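Long-range contact in Pre-mRNA-processing-splicing factor 8 (Cryptococcus neoformans var. grubii serotype A, PDB 6MX6), which contains an intein of the Hint family, which probably excises itself from the splicing-factor precursor and joins the flanking segments by protein splicing: residues C65-R77 with S95-V107. Residues are numbered along the deposited sequence; the frame is centred on the assembly and turned at random.
Sequences CTHNHILSMYKER and SHERVDVTVDDFV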
loop_
_atom_site.group_PDB
_atom_site.type_symbol
_atom_site.label_atom_id
_atom_site.label_comp_id
_atom_site.label_asym_id
_atom_site.label_seq_id
_atom_site.Cartn_x
_atom_site.Cartn_y
_atom_site.Cartn_z
ATOM N N CYS A 65 1.159 7.966 -0.119
ATOM C CA CYS A 65 0.978 7.499 -1.490
ATOM C C CYS A 65 0.173 8.486 -2.330
ATOM O O CYS A 65 -0.444 9.419 -1.822
ATOM C CB CYS A 65 0.334 6.119 -1.485
ATOM S SG CYS A 65 -1.314 6.123 -0.758
ATOM N N THR A 66 0.176 8.264 -3.643
ATOM C CA THR A 66 -0.491 9.195 -4.545
ATOM C C THR A 66 -2.008 9.054 -4.476
ATOM O O THR A 66 -2.553 8.046 -4.016
ATOM C CB THR A 66 -0.060 8.977 -6.001
ATOM O OG1 THR A 66 -0.295 7.609 -6.351
ATOM C CG2 THR A 66 1.394 9.328 -6.187
ATOM N N HIS A 67 -2.690 10.079 -5.000
ATOM C CA HIS A 67 -4.147 10.099 -4.976
ATOM C C HIS A 67 -4.751 8.955 -5.783
ATOM O O HIS A 67 -5.859 8.505 -5.480
ATOM C CB HIS A 67 -4.664 11.440 -5.505
ATOM C CG HIS A 67 -4.373 11.666 -6.957
ATOM N ND1 HIS A 67 -5.320 11.481 -7.941
ATOM C CD2 HIS A 67 -3.239 12.048 -7.592
ATOM C CE1 HIS A 67 -4.784 11.743 -9.120
ATOM N NE2 HIS A 67 -3.522 12.090 -8.937
ATOM N N ASN A 68 -4.058 8.471 -6.809
ATOM C CA ASN A 68 -4.603 7.383 -7.613
ATOM C C ASN A 68 -4.099 6.017 -7.173
ATOM O O ASN A 68 -4.433 5.009 -7.806
ATOM C CB ASN A 68 -4.290 7.594 -9.105
ATOM C CG ASN A 68 -2.814 7.737 -9.380
ATOM O OD1 ASN A 68 -2.054 8.199 -8.536
ATOM N ND2 ASN A 68 -2.397 7.350 -10.580
ATOM N N HIS A 69 -3.311 5.960 -6.105
ATOM C CA HIS A 69 -2.842 4.678 -5.610
ATOM C C HIS A 69 -4.018 3.829 -5.142
ATOM O O HIS A 69 -4.999 4.341 -4.602
ATOM C CB HIS A 69 -1.855 4.892 -4.474
ATOM C CG HIS A 69 -1.234 3.632 -3.980
ATOM N ND1 HIS A 69 -0.311 2.922 -4.713
ATOM C CD2 HIS A 69 -1.419 2.941 -2.831
ATOM C CE1 HIS A 69 0.053 1.850 -4.034
ATOM N NE2 HIS A 69 -0.600 1.843 -2.885
ATOM N N ILE A 70 -3.932 2.526 -5.379
ATOM C CA ILE A 70 -5.009 1.602 -5.037
ATOM C C ILE A 70 -4.693 0.978 -3.686
ATOM O O ILE A 70 -3.621 0.397 -3.504
ATOM C CB ILE A 70 -5.172 0.514 -6.110
ATOM C CG1 ILE A 70 -5.539 1.141 -7.456
ATOM C CG2 ILE A 70 -6.217 -0.502 -5.673
ATOM C CD1 ILE A 70 -5.408 0.181 -8.619
ATOM N N LEU A 71 -5.620 1.097 -2.742
ATOM C CA LEU A 71 -5.528 0.420 -1.453
ATOM C C LEU A 71 -6.230 -0.931 -1.533
ATOM O O LEU A 71 -7.374 -1.018 -1.994
ATOM C CB LEU A 71 -6.172 1.272 -0.358
ATOM C CG LEU A 71 -5.714 2.725 -0.281
ATOM C CD1 LEU A 71 -6.577 3.504 0.708
ATOM C CD2 LEU A 71 -4.244 2.797 0.111
ATOM N N SER A 72 -5.542 -1.976 -1.089
ATOM C CA SER A 72 -6.147 -3.292 -0.937
ATOM C C SER A 72 -6.643 -3.410 0.495
ATOM O O SER A 72 -5.856 -3.313 1.437
ATOM C CB SER A 72 -5.146 -4.398 -1.264
ATOM O OG SER A 72 -4.907 -4.463 -2.656
ATOM N N MET A 73 -7.946 -3.606 0.659
ATOM C CA MET A 73 -8.598 -3.502 1.945
ATOM C C MET A 73 -9.514 -4.697 2.158
ATOM O O MET A 73 -9.775 -5.492 1.247
ATOM C CB MET A 73 -9.402 -2.196 2.047
ATOM C CG MET A 73 -8.766 -1.025 1.327
ATOM S SD MET A 73 -9.385 0.577 1.882
ATOM C CE MET A 73 -8.712 0.640 3.539
ATOM N N TYR A 74 -9.976 -4.812 3.397
ATOM C CA TYR A 74 -11.070 -5.690 3.778
ATOM C C TYR A 74 -12.238 -4.818 4.212
ATOM O O TYR A 74 -12.053 -3.866 4.975
ATOM C CB TYR A 74 -10.662 -6.624 4.920
ATOM C CG TYR A 74 -10.027 -7.916 4.471
ATOM C CD1 TYR A 74 -10.794 -8.940 3.932
ATOM C CD2 TYR A 74 -8.659 -8.114 4.589
ATOM C CE1 TYR A 74 -10.211 -10.126 3.524
ATOM C CE2 TYR A 74 -8.069 -9.291 4.182
ATOM C CZ TYR A 74 -8.848 -10.293 3.650
ATOM O OH TYR A 74 -8.259 -11.469 3.245
ATOM N N LYS A 75 -13.429 -5.135 3.723
ATOM C CA LYS A 75 -14.640 -4.409 4.070
ATOM C C LYS A 75 -15.567 -5.310 4.876
ATOM O O LYS A 75 -15.710 -6.496 4.568
ATOM C CB LYS A 75 -15.350 -3.910 2.813
ATOM C CG LYS A 75 -16.483 -2.942 3.077
ATOM C CD LYS A 75 -17.140 -2.529 1.771
ATOM C CE LYS A 75 -18.307 -1.590 2.008
ATOM N NZ LYS A 75 -19.591 -2.179 1.540
ATOM N N GLU A 76 -16.194 -4.740 5.903
ATOM C CA GLU A 76 -17.066 -5.507 6.781
ATOM C C GLU A 76 -18.329 -5.954 6.050
ATOM O O GLU A 76 -18.813 -5.289 5.129
ATOM C CB GLU A 76 -17.447 -4.684 8.016
ATOM C CG GLU A 76 -16.272 -3.988 8.688
ATOM C CD GLU A 76 -16.249 -4.170 10.197
ATOM O OE1 GLU A 76 -16.389 -5.320 10.670
ATOM O OE2 GLU A 76 -16.085 -3.156 10.910
ATOM N N ARG A 77 -18.858 -7.099 6.483
ATOM C CA ARG A 77 -20.086 -7.695 5.945
ATOM C C ARG A 77 -20.024 -7.886 4.432
ATOM O O ARG A 77 -19.848 -9.005 3.947
ATOM C CB ARG A 77 -21.308 -6.849 6.321
ATOM C CG ARG A 77 -22.636 -7.418 5.835
ATOM C CD ARG A 77 -23.210 -8.448 6.804
ATOM N NE ARG A 77 -24.658 -8.582 6.660
ATOM C CZ ARG A 77 -25.440 -9.259 7.499
ATOM N NH1 ARG A 77 -24.915 -9.874 8.551
ATOM N NH2 ARG A 77 -26.747 -9.321 7.284
ATOM N N SER A 95 -15.880 -12.460 7.991
ATOM C CA SER A 95 -16.412 -11.178 8.426
ATOM C C SER A 95 -16.219 -10.071 7.405
ATOM O O SER A 95 -16.973 -9.091 7.431
ATOM C CB SER A 95 -15.754 -10.762 9.751
ATOM O OG SER A 95 -16.381 -11.395 10.847
ATOM N N HIS A 96 -15.240 -10.210 6.511
ATOM C CA HIS A 96 -14.826 -9.145 5.609
ATOM C C HIS A 96 -14.582 -9.703 4.214
ATOM O O HIS A 96 -14.134 -10.842 4.062
ATOM C CB HIS A 96 -13.546 -8.465 6.117
ATOM C CG HIS A 96 -13.711 -7.751 7.422
ATOM N ND1 HIS A 96 -13.867 -8.415 8.620
ATOM C CD2 HIS A 96 -13.724 -6.430 7.722
ATOM C CE1 HIS A 96 -13.987 -7.535 9.598
ATOM N NE2 HIS A 96 -13.902 -6.323 9.080
ATOM N N GLU A 97 -14.867 -8.889 3.200
ATOM C CA GLU A 97 -14.582 -9.208 1.809
ATOM C C GLU A 97 -13.434 -8.339 1.306
ATOM O O GLU A 97 -13.264 -7.195 1.737
ATOM C CB GLU A 97 -15.818 -8.995 0.923
ATOM C CG GLU A 97 -15.839 -7.650 0.203
ATOM C CD GLU A 97 -17.213 -7.243 -0.292
ATOM O OE1 GLU A 97 -17.967 -6.617 0.486
ATOM O OE2 GLU A 97 -17.529 -7.525 -1.467
ATOM N N ARG A 98 -12.640 -8.898 0.396
ATOM C CA ARG A 98 -11.532 -8.158 -0.195
ATOM C C ARG A 98 -12.066 -7.110 -1.163
ATOM O O ARG A 98 -12.939 -7.410 -1.982
ATOM C CB ARG A 98 -10.589 -9.116 -0.920
ATOM C CG ARG A 98 -9.568 -9.785 -0.019
ATOM C CD ARG A 98 -8.385 -8.868 0.258
ATOM N NE ARG A 98 -7.569 -8.660 -0.934
ATOM C CZ ARG A 98 -7.628 -7.570 -1.690
ATOM N NH1 ARG A 98 -8.458 -6.590 -1.362
ATOM N NH2 ARG A 98 -6.859 -7.458 -2.765
ATOM N N VAL A 99 -11.562 -5.875 -1.060
ATOM C CA VAL A 99 -11.945 -4.793 -1.972
ATOM C C VAL A 99 -10.721 -3.941 -2.283
ATOM O O VAL A 99 -9.912 -3.650 -1.397
ATOM C CB VAL A 99 -13.070 -3.896 -1.400
ATOM C CG1 VAL A 99 -13.546 -2.895 -2.453
ATOM C CG2 VAL A 99 -14.253 -4.713 -0.914
ATOM N N ASP A 100 -10.599 -3.510 -3.534
ATOM C CA ASP A 100 -9.585 -2.539 -3.928
ATOM C C ASP A 100 -10.266 -1.195 -4.150
ATOM O O ASP A 100 -11.314 -1.128 -4.800
ATOM C CB ASP A 100 -8.850 -2.988 -5.194
ATOM C CG ASP A 100 -8.091 -4.289 -4.996
ATOM O OD1 ASP A 100 -7.788 -4.647 -3.832
ATOM O OD2 ASP A 100 -7.802 -4.963 -6.006
ATOM N N VAL A 101 -9.683 -0.129 -3.609
ATOM C CA VAL A 101 -10.273 1.200 -3.754
ATOM C C VAL A 101 -9.163 2.232 -3.885
ATOM O O VAL A 101 -8.169 2.182 -3.158
ATOM C CB VAL A 101 -11.216 1.534 -2.579
ATOM C CG1 VAL A 101 -10.485 1.417 -1.260
ATOM C CG2 VAL A 101 -11.825 2.916 -2.750
ATOM N N THR A 102 -9.314 3.159 -4.829
ATOM C CA THR A 102 -8.295 4.188 -4.960
ATOM C C THR A 102 -8.357 5.135 -3.768
ATOM O O THR A 102 -9.398 5.291 -3.121
ATOM C CB THR A 102 -8.465 4.980 -6.258
ATOM O OG1 THR A 102 -9.659 5.772 -6.192
ATOM C CG2 THR A 102 -8.510 4.041 -7.468
ATOM N N VAL A 103 -7.215 5.763 -3.479
ATOM C CA VAL A 103 -7.157 6.757 -2.413
ATOM C C VAL A 103 -8.165 7.875 -2.667
ATOM O O VAL A 103 -8.828 8.343 -1.739
ATOM C CB VAL A 103 -5.718 7.293 -2.256
ATOM C CG1 VAL A 103 -5.706 8.581 -1.466
ATOM C CG2 VAL A 103 -4.807 6.244 -1.594
ATOM N N ASP A 104 -8.323 8.306 -3.925
ATOM C CA ASP A 104 -9.273 9.385 -4.222
ATOM C C ASP A 104 -10.693 9.012 -3.793
ATOM O O ASP A 104 -11.387 9.785 -3.102
ATOM C CB ASP A 104 -9.252 9.703 -5.718
ATOM C CG ASP A 104 -8.287 10.813 -6.075
ATOM O OD1 ASP A 104 -7.925 11.616 -5.180
ATOM O OD2 ASP A 104 -7.891 10.879 -7.261
ATOM N N ASP A 105 -11.128 7.812 -4.187
ATOM C CA ASP A 105 -12.484 7.367 -3.896
ATOM C C ASP A 105 -12.678 7.137 -2.408
ATOM O O ASP A 105 -13.743 7.447 -1.861
ATOM C CB ASP A 105 -12.797 6.092 -4.678
ATOM C CG ASP A 105 -12.992 6.348 -6.170
ATOM O OD1 ASP A 105 -13.377 7.476 -6.545
ATOM O OD2 ASP A 105 -12.780 5.409 -6.968
ATOM N N PHE A 106 -11.661 6.593 -1.735
ATOM C CA PHE A 106 -11.759 6.358 -0.300
ATOM C C PHE A 106 -11.837 7.671 0.465
ATOM O O PHE A 106 -12.658 7.826 1.373
ATOM C CB PHE A 106 -10.564 5.534 0.171
ATOM C CG PHE A 106 -10.619 5.183 1.624
ATOM C CD1 PHE A 106 -11.370 4.102 2.057
ATOM C CD2 PHE A 106 -9.926 5.936 2.557
ATOM C CE1 PHE A 106 -11.417 3.769 3.394
ATOM C CE2 PHE A 106 -9.980 5.612 3.897
ATOM C CZ PHE A 106 -10.728 4.527 4.313
ATOM N N VAL A 107 -10.983 8.629 0.096
ATOM C CA VAL A 107 -10.974 9.945 0.727
ATOM C C VAL A 107 -12.350 10.589 0.632
ATOM O O VAL A 107 -12.815 11.245 1.577
ATOM C CB VAL A 107 -9.893 10.826 0.069
ATOM C CG1 VAL A 107 -10.232 12.305 0.198
ATOM C CG2 VAL A 107 -8.536 10.535 0.663
#
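Strands 70-76 and 96-102 pair antiparallel, from I70 opposite T102 to E76 opposite H96, their axes 144° apart and backbone bonds such as M73 N to V99 O (2.8 Å) joining them. The pair is a twisted, hairpin-like unit of consecutive strands, its long connection disordered, at one margin of a six-stranded sheet in the Hint fold of inteins, and it illustrates how an edge strand is secured by different means on its two faces. On the face of S72, Y74, R98 and D100, the arginine chain bends twice along its length, which lays CD over one face of the Y74 ring, 4.0 Å from its centroid, and turns the guanidinium back toward D100. There NH1 and NH2 both donate to D100 OD1, an end-on salt bridge in the guanidinium plane, while S72 OG reaches the same oxygen from above the carboxylate plane at 3.1 Å. NH1 also donates to M73 O, which already accepts from V99 N. On the opposite face, the part formed by L71, M73 and V101 is apolar: M73 SD touches V101 CG1 and lies obliquely beside the F106 ring, a Met-aromatic contact. Past the strand ends, V103 CG2 touches both L71 CG and C65 SG. H69, whose ND1 bonds C5, the first ordered residue, receives V103 N on its carbonyl, tying the helix start to the turn 66-69. Beyond it, H67 ND1 donates almost straight (169°) to D104 OD2 at 2.7 Å, meeting the syn side of the carboxylate 33° out of its plane.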